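PDB 3G85: transcriptional regulator (LacI family) from Clostridium acetobutylicum ATCC 824, which probably binds regulatory DNA as a transcription factor of the LacI family, its crystallised part having the fold of a periplasmic binding protein. Local coordinates for residues C56-K61 with N79-Y84; L16-D21 with I73-S78; E83-A88 with N102-V107; K61-E66 with A88-P93; Y43-V48 with L255-I260. One frame throughout, in Å; residues are numbered along the deposited sequence.

Interaction 1: C56-K61 with N79-Y84; sequences CLHLEK and NYDLEY
His58 holds CG between its backbone N and carbonyl carbon (chi1 73°). This turns the imidazole toward helix 79-87, with His58 ND1 at Asp81 OD1 and His58 CE1 by the Tyr80 ring. Asp81 has CG beside its own backbone N (chi1 -80°), which aims the carboxylate at the start of the 3-10 turn 57-59. Leu57 N donates to Asp81 OD2 at 3.1 Å, meeting it from above the carboxylate plane. His58 N and His58 ND1 both add weak bonds to Asp81 OD1. His58 ND1 to Asp81 OD1 is long at 3.5 Å, though nearly straight at 165°, and OD1 lies at the edge of the imidazole. His58 CB sits over one face of the Tyr84 ring, a CH-pi contact 3.7 Å from the ring centroid. His58 CE1 reaches the edge of the Tyr80 ring, 3.5 Å from Tyr80 CE2. His58, Tyr80 and Tyr84 thus form an aromatic cluster, which joins a loop to helix 79-87 in the Rossmann-like domain.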
# COMPACT_ATOMS: atom_id res chain seq x y z
N CYS A 56 11.29 7.52 -14.39
CA CYS A 56 12.67 7.60 -14.79
C CYS A 56 13.50 6.35 -14.44
O CYS A 56 14.71 6.40 -14.49
CB CYS A 56 13.33 8.84 -14.20
SG CYS A 56 12.56 10.38 -14.77
N LEU A 57 12.84 5.24 -14.13
CA LEU A 57 13.58 4.06 -13.71
C LEU A 57 14.52 3.64 -14.83
O LEU A 57 15.69 3.33 -14.58
CB LEU A 57 12.66 2.89 -13.35
CG LEU A 57 13.40 1.63 -12.88
CD1 LEU A 57 14.24 1.89 -11.65
CD2 LEU A 57 12.40 0.48 -12.64
N HIS A 58 14.02 3.71 -16.06
CA HIS A 58 14.80 3.33 -17.24
C HIS A 58 16.16 4.02 -17.39
O HIS A 58 17.06 3.44 -17.99
CB HIS A 58 13.94 3.45 -18.51
CG HIS A 58 13.68 4.85 -18.94
ND1 HIS A 58 12.61 5.59 -18.47
CD2 HIS A 58 14.34 5.65 -19.81
CE1 HIS A 58 12.63 6.79 -19.04
NE2 HIS A 58 13.67 6.85 -19.85
N LEU A 59 16.33 5.21 -16.80
CA LEU A 59 17.59 5.97 -16.87
C LEU A 59 18.60 5.59 -15.81
O LEU A 59 19.73 6.11 -15.81
CB LEU A 59 17.29 7.48 -16.72
CG LEU A 59 16.28 8.09 -17.71
CD1 LEU A 59 15.97 9.53 -17.35
CD2 LEU A 59 16.84 8.00 -19.12
N GLU A 60 18.20 4.73 -14.87
CA GLU A 60 19.04 4.39 -13.73
C GLU A 60 20.17 3.45 -14.14
O GLU A 60 19.92 2.38 -14.68
CB GLU A 60 18.21 3.76 -12.62
CG GLU A 60 17.31 4.77 -11.88
CD GLU A 60 18.12 5.78 -11.08
OE1 GLU A 60 19.19 5.40 -10.54
OE2 GLU A 60 17.71 6.96 -11.00
N LYS A 61 21.38 3.86 -13.83
CA LYS A 61 22.57 3.10 -14.20
C LYS A 61 22.78 1.80 -13.41
O LYS A 61 23.34 0.85 -13.93
CB LYS A 61 23.81 4.00 -14.22
CG LYS A 61 23.92 4.76 -15.58
CD LYS A 61 25.20 5.57 -15.68
CE LYS A 61 25.36 6.20 -17.08
NZ LYS A 61 24.35 7.29 -17.29
N ASN A 79 3.69 2.34 -15.07
CA ASN A 79 3.39 1.68 -16.33
C ASN A 79 4.45 1.93 -17.39
O ASN A 79 4.91 1.01 -18.06
CB ASN A 79 2.01 2.13 -16.85
CG ASN A 79 0.91 1.66 -15.95
OD1 ASN A 79 1.04 0.64 -15.26
ND2 ASN A 79 -0.17 2.44 -15.87
N TYR A 80 4.89 3.19 -17.48
CA TYR A 80 5.94 3.58 -18.40
C TYR A 80 7.24 2.78 -18.13
O TYR A 80 7.82 2.18 -19.05
CB TYR A 80 6.17 5.09 -18.31
CG TYR A 80 7.15 5.53 -19.36
CD1 TYR A 80 6.73 5.73 -20.68
CD2 TYR A 80 8.49 5.69 -19.06
CE1 TYR A 80 7.61 6.11 -21.66
CE2 TYR A 80 9.41 6.06 -20.05
CZ TYR A 80 8.95 6.26 -21.35
OH TYR A 80 9.82 6.61 -22.34
N ASP A 81 7.66 2.75 -16.87
CA ASP A 81 8.88 2.03 -16.48
C ASP A 81 8.78 0.52 -16.67
O ASP A 81 9.75 -0.14 -17.05
CB ASP A 81 9.28 2.42 -15.06
CG ASP A 81 10.01 3.76 -15.02
OD1 ASP A 81 10.73 4.05 -16.02
OD2 ASP A 81 9.86 4.52 -14.05
N LEU A 82 7.58 0.02 -16.44
CA LEU A 82 7.29 -1.41 -16.56
C LEU A 82 7.38 -1.86 -18.01
O LEU A 82 7.92 -2.93 -18.29
CB LEU A 82 5.94 -1.75 -15.92
CG LEU A 82 5.56 -3.25 -15.89
CD1 LEU A 82 6.67 -4.13 -15.38
CD2 LEU A 82 4.29 -3.48 -15.07
N GLU A 83 6.86 -1.05 -18.92
CA GLU A 83 7.01 -1.33 -20.36
C GLU A 83 8.48 -1.45 -20.76
O GLU A 83 8.84 -2.37 -21.50
CB GLU A 83 6.27 -0.29 -21.22
CG GLU A 83 6.76 -0.27 -22.67
CD GLU A 83 5.72 0.15 -23.65
OE1 GLU A 83 4.61 0.52 -23.23
OE2 GLU A 83 6.03 0.12 -24.86
N TYR A 84 9.33 -0.55 -20.24
CA TYR A 84 10.77 -0.64 -20.46
C TYR A 84 11.36 -1.94 -19.90
O TYR A 84 12.18 -2.60 -20.57
CB TYR A 84 11.52 0.55 -19.87
CG TYR A 84 13.02 0.34 -19.89
CD1 TYR A 84 13.74 0.52 -21.06
CD2 TYR A 84 13.70 -0.08 -18.74
CE1 TYR A 84 15.13 0.30 -21.11
CE2 TYR A 84 15.07 -0.31 -18.77
CZ TYR A 84 15.78 -0.12 -19.96
OH TYR A 84 17.15 -0.35 -20.01

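Interaction 2: L16-D21 with I73-S78; sequences LYWSSD and IIANIS
Leu16 CD1 packs on Ile73 CG2 at 3.8 Å, between neighbouring parallel strands of the Rossmann-like sheet. Leu16 CD1 also approaches the methyl of Ala75. On the other face of the sheet, Tyr17 CD2 meets Ile74 CD1 at 3.9 Å. Trp18 has its indole anti to the backbone N (chi1 -170°), which brings CE3 back to Ala75 CB. The backbones are joined by two bonds: Tyr17 N to Ile73 O, and Ala75 N to Tyr17 O at 3.0 Å. Beyond them the strands part, and water 1 fills in. It donates to Tyr17 O and accepts from Ser19 N and Asn76 N. The polar edge lies past the strand ends. Asn76 OD1 is bound by Arg99 and Asn139. Water 2 donates to Asp21 OD2 and Asn76 O. Asp21 OD1 takes two donors from opposite faces of its carboxylate: Ser19 OG at 2.6 Å, and Asn76 ND2 at 3.2 Å, on the syn side but tilted 34° out of the plane.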
# COMPACT_ATOMS: atom_id res chain seq x y z
N LEU A 16 17.03 -0.85 -3.47
CA LEU A 16 15.61 -0.58 -3.44
C LEU A 16 15.39 0.71 -4.22
O LEU A 16 15.77 1.79 -3.74
CB LEU A 16 15.12 -0.42 -2.01
CG LEU A 16 13.65 -0.05 -1.82
CD1 LEU A 16 12.71 -1.17 -2.34
CD2 LEU A 16 13.40 0.26 -0.36
N TYR A 17 14.81 0.58 -5.41
CA TYR A 17 14.45 1.77 -6.18
C TYR A 17 13.13 2.35 -5.69
O TYR A 17 12.13 1.66 -5.69
CB TYR A 17 14.38 1.42 -7.66
CG TYR A 17 15.76 1.32 -8.23
CD1 TYR A 17 16.44 2.46 -8.64
CD2 TYR A 17 16.43 0.08 -8.28
CE1 TYR A 17 17.73 2.39 -9.15
CE2 TYR A 17 17.74 -0.03 -8.78
CZ TYR A 17 18.38 1.16 -9.20
OH TYR A 17 19.66 1.11 -9.70
N TRP A 18 13.16 3.64 -5.32
CA TRP A 18 12.06 4.31 -4.62
C TRP A 18 11.53 5.49 -5.44
O TRP A 18 12.14 6.59 -5.46
CB TRP A 18 12.55 4.83 -3.24
CG TRP A 18 11.41 5.31 -2.40
CD1 TRP A 18 10.98 6.60 -2.22
CD2 TRP A 18 10.55 4.48 -1.59
NE1 TRP A 18 9.89 6.62 -1.37
CE2 TRP A 18 9.59 5.33 -0.99
CE3 TRP A 18 10.47 3.09 -1.36
CZ2 TRP A 18 8.62 4.84 -0.11
CZ3 TRP A 18 9.45 2.60 -0.52
CH2 TRP A 18 8.54 3.49 0.09
N SER A 19 10.43 5.25 -6.14
CA SER A 19 9.79 6.28 -6.99
C SER A 19 9.34 7.52 -6.19
O SER A 19 8.83 7.42 -5.06
CB SER A 19 8.61 5.64 -7.70
OG SER A 19 8.04 6.58 -8.59
N SER A 20 9.52 8.70 -6.78
CA SER A 20 9.11 9.95 -6.13
C SER A 20 7.58 10.08 -5.94
O SER A 20 7.11 10.91 -5.15
CB SER A 20 9.69 11.15 -6.93
OG SER A 20 9.06 11.21 -8.19
N ASP A 21 6.78 9.29 -6.64
CA ASP A 21 5.32 9.40 -6.43
C ASP A 21 4.84 8.74 -5.12
O ASP A 21 3.72 8.99 -4.67
CB ASP A 21 4.51 8.93 -7.64
CG ASP A 21 4.74 7.46 -7.99
OD1 ASP A 21 5.69 6.83 -7.47
OD2 ASP A 21 3.94 6.93 -8.80
N ILE A 73 15.02 -4.22 -6.12
CA ILE A 73 13.60 -4.34 -5.78
C ILE A 73 13.01 -3.00 -6.19
O ILE A 73 13.56 -1.95 -5.78
CB ILE A 73 13.39 -4.47 -4.25
CG1 ILE A 73 14.14 -5.68 -3.68
CG2 ILE A 73 11.91 -4.56 -3.96
CD1 ILE A 73 14.41 -5.62 -2.16
N ILE A 74 11.92 -3.00 -6.96
CA ILE A 74 11.29 -1.74 -7.35
C ILE A 74 10.04 -1.57 -6.54
O ILE A 74 9.12 -2.36 -6.68
CB ILE A 74 10.86 -1.72 -8.81
CG1 ILE A 74 11.90 -2.37 -9.73
CG2 ILE A 74 10.48 -0.27 -9.19
CD1 ILE A 74 13.34 -1.85 -9.64
N ALA A 75 10.04 -0.54 -5.68
CA ALA A 75 8.94 -0.34 -4.72
C ALA A 75 7.57 -0.05 -5.37
O ALA A 75 6.55 -0.57 -4.91
CB ALA A 75 9.31 0.76 -3.73
N ASN A 76 7.56 0.78 -6.43
CA ASN A 76 6.31 1.13 -7.10
C ASN A 76 6.56 1.45 -8.56
O ASN A 76 6.67 2.64 -8.93
CB ASN A 76 5.60 2.33 -6.39
CG ASN A 76 4.31 2.76 -7.10
OD1 ASN A 76 3.49 1.90 -7.47
ND2 ASN A 76 4.13 4.07 -7.30
N ILE A 77 6.70 0.42 -9.40
CA ILE A 77 7.07 0.66 -10.79
C ILE A 77 5.88 1.30 -11.54
O ILE A 77 4.73 0.92 -11.31
CB ILE A 77 7.57 -0.64 -11.47
CG1 ILE A 77 8.29 -0.30 -12.79
CG2 ILE A 77 6.41 -1.70 -11.59
CD1 ILE A 77 9.30 -1.33 -13.23
N SER A 78 6.16 2.32 -12.35
CA SER A 78 5.10 2.96 -13.18
C SER A 78 4.83 2.11 -14.42
O SER A 78 5.66 1.28 -14.80
CB SER A 78 5.53 4.37 -13.62
OG SER A 78 6.61 4.29 -14.55
O HOH W 1 9.68 2.59 -7.13
O HOH W 2 5.34 5.14 -10.22

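Interaction 3: E83-A88 with N102-V107; sequences EYLNKA and NKYSSV
Lys103 reaches the end of helix 79-87 with a fully extended side chain. Its CB points toward the helix, and CG lies over one face of the neighbouring Tyr104 ring. Lys103 CD passes 3.7 Å from Asn86 O, and Lys103 CE comes 3.8 Å from Ala88 O. The ammonium NZ then binds three backbone carbonyls. Ala88 O is 2.7 Å from Lys103 NZ, and the donor is tilted little from the carbonyl plane. Asn86 O is 2.8 Å from Lys103 NZ but is met from well above its plane. Leu85 O, at 3.3 Å from Lys103 NZ, is met in the carbonyl plane. Leu85 and Asn86 lie in the last helical turn and Ala88 just follows; the helix dipole would probably favour a positive charge. Tyr104 OH also donates to Leu85 O, at a very short, doubtful 2.5 Å. Leu85 CD1 covers the ring face opposite Lys103 CG, a CH-pi contact 4.2 Å from the Tyr104 centroid. Asn86 OD1 comes to the ring edge at Tyr104 CE2. Leu85 and Tyr104 both rest on Ile94 and Leu96. The contact joins the end of helix 79-87 to the residues leading into strand 105-109, beside its sheet neighbour 94-97.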
# COMPACT_ATOMS: atom_id res chain seq x y z
N GLU A 83 6.86 -1.05 -18.92
CA GLU A 83 7.01 -1.33 -20.36
C GLU A 83 8.48 -1.45 -20.76
O GLU A 83 8.84 -2.37 -21.50
CB GLU A 83 6.27 -0.29 -21.22
CG GLU A 83 6.76 -0.27 -22.67
CD GLU A 83 5.72 0.15 -23.65
OE1 GLU A 83 4.61 0.52 -23.23
OE2 GLU A 83 6.03 0.12 -24.86
N TYR A 84 9.33 -0.55 -20.24
CA TYR A 84 10.77 -0.64 -20.46
C TYR A 84 11.36 -1.94 -19.90
O TYR A 84 12.18 -2.60 -20.57
CB TYR A 84 11.52 0.55 -19.87
CG TYR A 84 13.02 0.34 -19.89
CD1 TYR A 84 13.74 0.52 -21.06
CD2 TYR A 84 13.70 -0.08 -18.74
CE1 TYR A 84 15.13 0.30 -21.11
CE2 TYR A 84 15.07 -0.31 -18.77
CZ TYR A 84 15.78 -0.12 -19.96
OH TYR A 84 17.15 -0.35 -20.01
N LEU A 85 10.98 -2.29 -18.67
CA LEU A 85 11.45 -3.55 -18.09
C LEU A 85 10.94 -4.77 -18.86
O LEU A 85 11.68 -5.75 -19.04
CB LEU A 85 11.03 -3.69 -16.63
CG LEU A 85 11.78 -3.04 -15.47
CD1 LEU A 85 11.56 -3.92 -14.26
CD2 LEU A 85 13.25 -2.88 -15.71
N ASN A 86 9.69 -4.72 -19.30
CA ASN A 86 9.08 -5.82 -20.05
C ASN A 86 9.82 -6.19 -21.32
O ASN A 86 9.82 -7.36 -21.71
CB ASN A 86 7.62 -5.52 -20.36
CG ASN A 86 6.72 -5.81 -19.19
OD1 ASN A 86 7.14 -6.45 -18.23
ND2 ASN A 86 5.47 -5.33 -19.26
N LYS A 87 10.44 -5.20 -21.96
CA LYS A 87 11.13 -5.40 -23.25
C LYS A 87 12.64 -5.54 -23.08
O LYS A 87 13.33 -6.04 -23.98
CB LYS A 87 10.78 -4.28 -24.24
CG LYS A 87 9.27 -3.94 -24.37
CD LYS A 87 8.38 -5.19 -24.58
CE LYS A 87 6.90 -4.81 -24.83
NZ LYS A 87 6.17 -4.27 -23.62
N ALA A 88 13.16 -5.12 -21.93
CA ALA A 88 14.59 -5.18 -21.63
C ALA A 88 15.06 -6.59 -21.30
O ALA A 88 14.30 -7.40 -20.76
CB ALA A 88 14.94 -4.23 -20.47
N ASN A 102 4.37 -11.89 -15.48
CA ASN A 102 4.66 -13.24 -15.91
C ASN A 102 6.11 -13.27 -16.40
O ASN A 102 6.54 -14.23 -17.00
CB ASN A 102 3.62 -13.72 -16.95
CG ASN A 102 3.58 -12.85 -18.18
OD1 ASN A 102 4.47 -12.03 -18.42
ND2 ASN A 102 2.55 -13.04 -19.01
N LYS A 103 6.86 -12.19 -16.13
CA LYS A 103 8.29 -12.17 -16.50
C LYS A 103 9.23 -12.05 -15.28
O LYS A 103 10.25 -12.74 -15.18
CB LYS A 103 8.57 -11.02 -17.49
CG LYS A 103 10.04 -10.91 -17.90
CD LYS A 103 10.24 -9.82 -18.93
CE LYS A 103 11.70 -9.77 -19.35
NZ LYS A 103 11.94 -8.71 -20.37
N TYR A 104 8.90 -11.11 -14.41
CA TYR A 104 9.67 -10.84 -13.22
C TYR A 104 9.01 -11.46 -12.00
O TYR A 104 7.79 -11.54 -11.91
CB TYR A 104 9.78 -9.30 -13.02
CG TYR A 104 10.58 -8.62 -14.10
CD1 TYR A 104 11.97 -8.63 -14.08
CD2 TYR A 104 9.93 -8.00 -15.19
CE1 TYR A 104 12.71 -8.01 -15.09
CE2 TYR A 104 10.66 -7.40 -16.21
CZ TYR A 104 12.05 -7.40 -16.14
OH TYR A 104 12.83 -6.82 -17.13
N SER A 105 9.85 -11.88 -11.05
CA SER A 105 9.39 -12.30 -9.72
C SER A 105 8.83 -11.09 -8.95
O SER A 105 9.17 -9.89 -9.22
CB SER A 105 10.53 -12.99 -8.96
OG SER A 105 11.00 -14.17 -9.66
N SER A 106 7.94 -11.37 -8.01
CA SER A 106 7.23 -10.31 -7.33
C SER A 106 6.82 -10.73 -5.93
O SER A 106 6.66 -11.94 -5.64
CB SER A 106 5.99 -9.86 -8.14
OG SER A 106 5.05 -10.93 -8.29
N VAL A 107 6.68 -9.73 -5.06
CA VAL A 107 6.09 -9.92 -3.73
C VAL A 107 4.90 -8.95 -3.66
O VAL A 107 5.08 -7.72 -3.78
CB VAL A 107 7.16 -9.66 -2.60
CG1 VAL A 107 6.58 -9.74 -1.23
CG2 VAL A 107 8.32 -10.67 -2.68

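Interaction 4: K61-E66 with A88-P93; sequences KGISKE and ASLTLP
Two connecting loops of the parallel sheet meet here: one runs from strand 46-52 to strand 71-74, the other from helix 79-87 to strand 94-97. Leu90 lies against Ile63, with Leu90 CD2 3.5 Å from Ile63 O. The ends of the two side chains meet at Ile63 CD1 and Leu90 CD1, 4.2 Å apart. Leu92 comes in beside them. Its CG sits between the backbone N and the carbonyl carbon (chi1 82°), which turns the isobutyl group toward Gly62 and Ile63. Leu92 CD1 faces Gly62 O at 3.8 Å, while CD2 touches Ile63 CA and CB. Within 61-66 the chain is shaped by an ST turn, in which Ser64 OG accepts from Glu66 N. The same hydroxyl donates to Lys61 O at 2.8 Å, in the carbonyl plane and on a lone pair. Lys61 O also accepts from Ser64 N, which closes the 3-10 turn. Toward the surface, Thr91 CG2 packs on Lys65 CA at 4.0 Å. The Lys65 side chain leads away from this contact, and its NZ forms a salt bridge with Glu66 OE2.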
# COMPACT_ATOMS: atom_id res chain seq x y z
N LYS A 61 21.38 3.86 -13.83
CA LYS A 61 22.57 3.10 -14.20
C LYS A 61 22.78 1.80 -13.41
O LYS A 61 23.34 0.85 -13.93
CB LYS A 61 23.81 4.00 -14.22
CG LYS A 61 23.92 4.76 -15.58
CD LYS A 61 25.20 5.57 -15.68
CE LYS A 61 25.36 6.20 -17.08
NZ LYS A 61 24.35 7.29 -17.29
N GLY A 62 22.28 1.76 -12.18
CA GLY A 62 22.34 0.56 -11.33
C GLY A 62 21.54 -0.64 -11.82
O GLY A 62 21.64 -1.72 -11.24
N ILE A 63 20.74 -0.45 -12.87
CA ILE A 63 20.05 -1.55 -13.57
C ILE A 63 20.55 -1.77 -15.02
O ILE A 63 19.98 -2.57 -15.76
CB ILE A 63 18.46 -1.44 -13.55
CG1 ILE A 63 17.96 -0.23 -14.35
CG2 ILE A 63 17.94 -1.42 -12.11
CD1 ILE A 63 16.48 -0.31 -14.80
N SER A 64 21.63 -1.08 -15.39
CA SER A 64 22.20 -1.20 -16.74
C SER A 64 23.16 -2.37 -16.85
O SER A 64 23.64 -2.89 -15.83
CB SER A 64 22.97 0.07 -17.12
OG SER A 64 24.25 0.08 -16.50
N LYS A 65 23.46 -2.75 -18.09
CA LYS A 65 24.50 -3.73 -18.39
C LYS A 65 25.80 -3.42 -17.65
O LYS A 65 26.48 -4.33 -17.17
CB LYS A 65 24.77 -3.77 -19.91
CG LYS A 65 25.95 -4.68 -20.31
CD LYS A 65 26.19 -4.70 -21.82
CE LYS A 65 27.01 -5.94 -22.21
NZ LYS A 65 28.45 -5.83 -21.83
N GLU A 66 26.13 -2.14 -17.55
CA GLU A 66 27.49 -1.71 -17.20
C GLU A 66 27.75 -1.42 -15.72
O GLU A 66 28.85 -1.66 -15.24
CB GLU A 66 27.90 -0.50 -18.05
CG GLU A 66 27.99 -0.77 -19.56
CD GLU A 66 29.06 -1.82 -19.92
OE1 GLU A 66 30.22 -1.70 -19.44
OE2 GLU A 66 28.75 -2.76 -20.70
N ALA A 88 13.16 -5.12 -21.93
CA ALA A 88 14.59 -5.18 -21.63
C ALA A 88 15.06 -6.59 -21.30
O ALA A 88 14.30 -7.40 -20.76
CB ALA A 88 14.94 -4.23 -20.47
N SER A 89 16.32 -6.86 -21.61
CA SER A 89 16.95 -8.08 -21.11
C SER A 89 18.08 -7.69 -20.18
O SER A 89 19.22 -7.47 -20.63
CB SER A 89 17.47 -8.95 -22.26
OG SER A 89 16.39 -9.45 -23.02
N LEU A 90 17.76 -7.63 -18.89
CA LEU A 90 18.68 -7.10 -17.88
C LEU A 90 19.53 -8.15 -17.17
O LEU A 90 19.19 -9.33 -17.15
CB LEU A 90 17.91 -6.22 -16.88
CG LEU A 90 17.21 -4.99 -17.49
CD1 LEU A 90 16.63 -4.19 -16.37
CD2 LEU A 90 18.17 -4.11 -18.32
N THR A 91 20.62 -7.67 -16.58
CA THR A 91 21.74 -8.49 -16.11
C THR A 91 21.71 -8.82 -14.60
O THR A 91 22.70 -9.36 -14.05
CB THR A 91 23.10 -7.81 -16.45
OG1 THR A 91 23.27 -6.61 -15.67
CG2 THR A 91 23.20 -7.48 -17.98
N LEU A 92 20.59 -8.50 -13.94
CA LEU A 92 20.46 -8.66 -12.49
C LEU A 92 19.01 -9.06 -12.14
O LEU A 92 18.06 -8.67 -12.84
CB LEU A 92 20.86 -7.37 -11.75
CG LEU A 92 19.83 -6.25 -11.62
CD1 LEU A 92 20.26 -5.18 -10.61
CD2 LEU A 92 19.51 -5.60 -12.97
N PRO A 93 18.83 -9.84 -11.08
CA PRO A 93 17.47 -10.18 -10.66
C PRO A 93 16.74 -8.92 -10.19
O PRO A 93 17.32 -8.12 -9.44
CB PRO A 93 17.68 -11.09 -9.47
CG PRO A 93 19.11 -11.55 -9.56
CD PRO A 93 19.84 -10.43 -10.20

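Interaction 5: Y43-V48 with L255-I260; sequences YNYNVV and LVEKLI
Tyr45 extends its ring toward helix 245-260 just before the edge strand 46-52 of the parallel sheet. The layering of sheet and helix is that of a Rossmann-like alpha/beta domain, as in periplasmic binding proteins. The apolar contact is slight. Tyr45 CE1 comes 4.5 Å from Val256 CG1, which is oblique to the ring. Ile14 of strand 13-19 touches both Tyr45 and Val256. Leu38 of helix 27-40 and Pro12 also pack on Tyr45. The polar groups of Tyr45 and Glu257 meet without a hydrogen bond. The Glu257 chain is extended, with CG anti to the backbone N (chi1 170°). This carries it along the ring edge, and Glu257 OE1 lies near the ring plane, 4.1 Å from Tyr45 CE2. The carboxylate and ring planes are steeply inclined, at 75°. Contact with the helix backbone is made by the phenol end of the side chain. Ile260 CG1, one helical turn after Val256, lies 4.3 Å from Tyr45 OH. Tyr45 OH rests 3.4 Å from Glu257 CA and 3.7 Å from Glu257 CB.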
# COMPACT_ATOMS: atom_id res chain seq x y z
N TYR A 43 23.74 -9.86 8.11
CA TYR A 43 24.16 -8.82 7.17
C TYR A 43 24.97 -9.35 6.00
O TYR A 43 26.01 -8.79 5.67
CB TYR A 43 24.96 -7.73 7.92
CG TYR A 43 24.14 -7.09 9.01
CD1 TYR A 43 23.30 -5.99 8.73
CD2 TYR A 43 24.15 -7.60 10.31
CE1 TYR A 43 22.52 -5.42 9.71
CE2 TYR A 43 23.37 -7.03 11.30
CZ TYR A 43 22.56 -5.93 10.99
OH TYR A 43 21.78 -5.35 11.96
N ASN A 44 24.49 -10.42 5.37
CA ASN A 44 25.20 -10.96 4.23
C ASN A 44 25.03 -10.16 2.94
O ASN A 44 25.71 -10.42 1.94
CB ASN A 44 24.86 -12.45 4.03
CG ASN A 44 23.43 -12.68 3.56
OD1 ASN A 44 22.47 -12.01 4.01
ND2 ASN A 44 23.27 -13.67 2.68
N TYR A 45 24.12 -9.17 2.97
CA TYR A 45 23.94 -8.20 1.87
C TYR A 45 24.01 -6.77 2.39
O TYR A 45 23.55 -6.49 3.50
CB TYR A 45 22.55 -8.39 1.18
CG TYR A 45 22.44 -9.64 0.35
CD1 TYR A 45 22.89 -9.68 -0.97
CD2 TYR A 45 21.90 -10.80 0.89
CE1 TYR A 45 22.80 -10.83 -1.74
CE2 TYR A 45 21.81 -11.96 0.14
CZ TYR A 45 22.26 -11.97 -1.17
OH TYR A 45 22.17 -13.14 -1.90
N ASN A 46 24.59 -5.89 1.58
CA ASN A 46 24.36 -4.47 1.70
C ASN A 46 23.04 -4.16 0.97
O ASN A 46 22.74 -4.74 -0.08
CB ASN A 46 25.44 -3.64 1.00
CG ASN A 46 26.82 -3.85 1.57
OD1 ASN A 46 27.79 -4.11 0.82
ND2 ASN A 46 26.95 -3.73 2.89
N VAL A 47 22.28 -3.24 1.54
CA VAL A 47 21.12 -2.67 0.88
C VAL A 47 21.37 -1.17 0.71
O VAL A 47 21.99 -0.51 1.55
CB VAL A 47 19.81 -2.90 1.71
CG1 VAL A 47 18.66 -2.02 1.19
CG2 VAL A 47 19.41 -4.38 1.67
N VAL A 48 20.87 -0.63 -0.39
CA VAL A 48 21.02 0.76 -0.74
C VAL A 48 19.62 1.19 -1.17
O VAL A 48 18.88 0.37 -1.71
CB VAL A 48 22.06 0.77 -1.87
CG1 VAL A 48 21.81 1.82 -2.86
CG2 VAL A 48 23.46 0.83 -1.26
N LEU A 255 13.89 -13.88 -1.78
CA LEU A 255 13.78 -14.14 -3.20
C LEU A 255 15.08 -13.79 -3.92
O LEU A 255 15.58 -14.57 -4.74
CB LEU A 255 12.63 -13.36 -3.84
CG LEU A 255 11.19 -13.74 -3.55
CD1 LEU A 255 10.30 -13.07 -4.60
CD2 LEU A 255 11.02 -15.26 -3.58
N VAL A 256 15.62 -12.60 -3.62
CA VAL A 256 16.88 -12.19 -4.23
C VAL A 256 18.00 -13.25 -4.06
O VAL A 256 18.65 -13.65 -5.04
CB VAL A 256 17.33 -10.83 -3.67
CG1 VAL A 256 18.86 -10.64 -3.81
CG2 VAL A 256 16.57 -9.75 -4.41
N GLU A 257 18.19 -13.69 -2.83
CA GLU A 257 19.18 -14.68 -2.46
C GLU A 257 18.96 -15.98 -3.24
O GLU A 257 19.90 -16.54 -3.80
CB GLU A 257 19.07 -14.90 -0.97
CG GLU A 257 19.83 -16.06 -0.38
CD GLU A 257 20.19 -15.81 1.08
OE1 GLU A 257 19.52 -14.99 1.76
OE2 GLU A 257 21.18 -16.43 1.54
N LYS A 258 17.71 -16.43 -3.33
CA LYS A 258 17.40 -17.68 -4.01
C LYS A 258 17.57 -17.55 -5.54
O LYS A 258 17.89 -18.54 -6.25
CB LYS A 258 16.01 -18.13 -3.60
CG LYS A 258 15.98 -18.56 -2.12
CD LYS A 258 14.57 -18.81 -1.61
CE LYS A 258 14.53 -19.08 -0.10
NZ LYS A 258 15.38 -20.28 0.28
N LEU A 259 17.32 -16.34 -6.05
CA LEU A 259 17.54 -16.06 -7.47
C LEU A 259 19.04 -16.02 -7.83
O LEU A 259 19.47 -16.63 -8.82
CB LEU A 259 16.81 -14.78 -7.90
CG LEU A 259 15.29 -14.94 -8.07
CD1 LEU A 259 14.62 -13.54 -8.00
CD2 LEU A 259 14.92 -15.68 -9.35
N ILE A 260 19.82 -15.33 -7.01
CA ILE A 260 21.28 -15.24 -7.22
C ILE A 260 21.92 -16.63 -7.14
O ILE A 260 22.76 -16.98 -7.97
CB ILE A 260 22.00 -14.34 -6.17
CG1 ILE A 260 21.51 -12.88 -6.19
CG2 ILE A 260 23.52 -14.39 -6.37
CD1 ILE A 260 21.46 -12.27 -7.51

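Overall arrangement
Interaction 2 is the buried contact of the set. The other four are only partly buried and lie farther from the chain centre. Interactions 2, 3 and 5 all reach the same parallel sheet, and Leu16 N probably bonds to Val48 O between neighbouring strands. Interactions 1 and 3 both use helix 79-87: the first takes a carboxylate from it, the second its C-terminal carbonyls. Interaction 4 has no hydrogen bond across it, and interaction 5 is mainly van der Waals contact of Tyr45; the other three are hydrogen-bonded. Ile63 of interaction 4 also touches Leu57 O, Tyr84 and Leu85, so interactions 1, 3 and 4 meet around it. Pro93 meets Ile260, bringing interaction 4 against interaction 5.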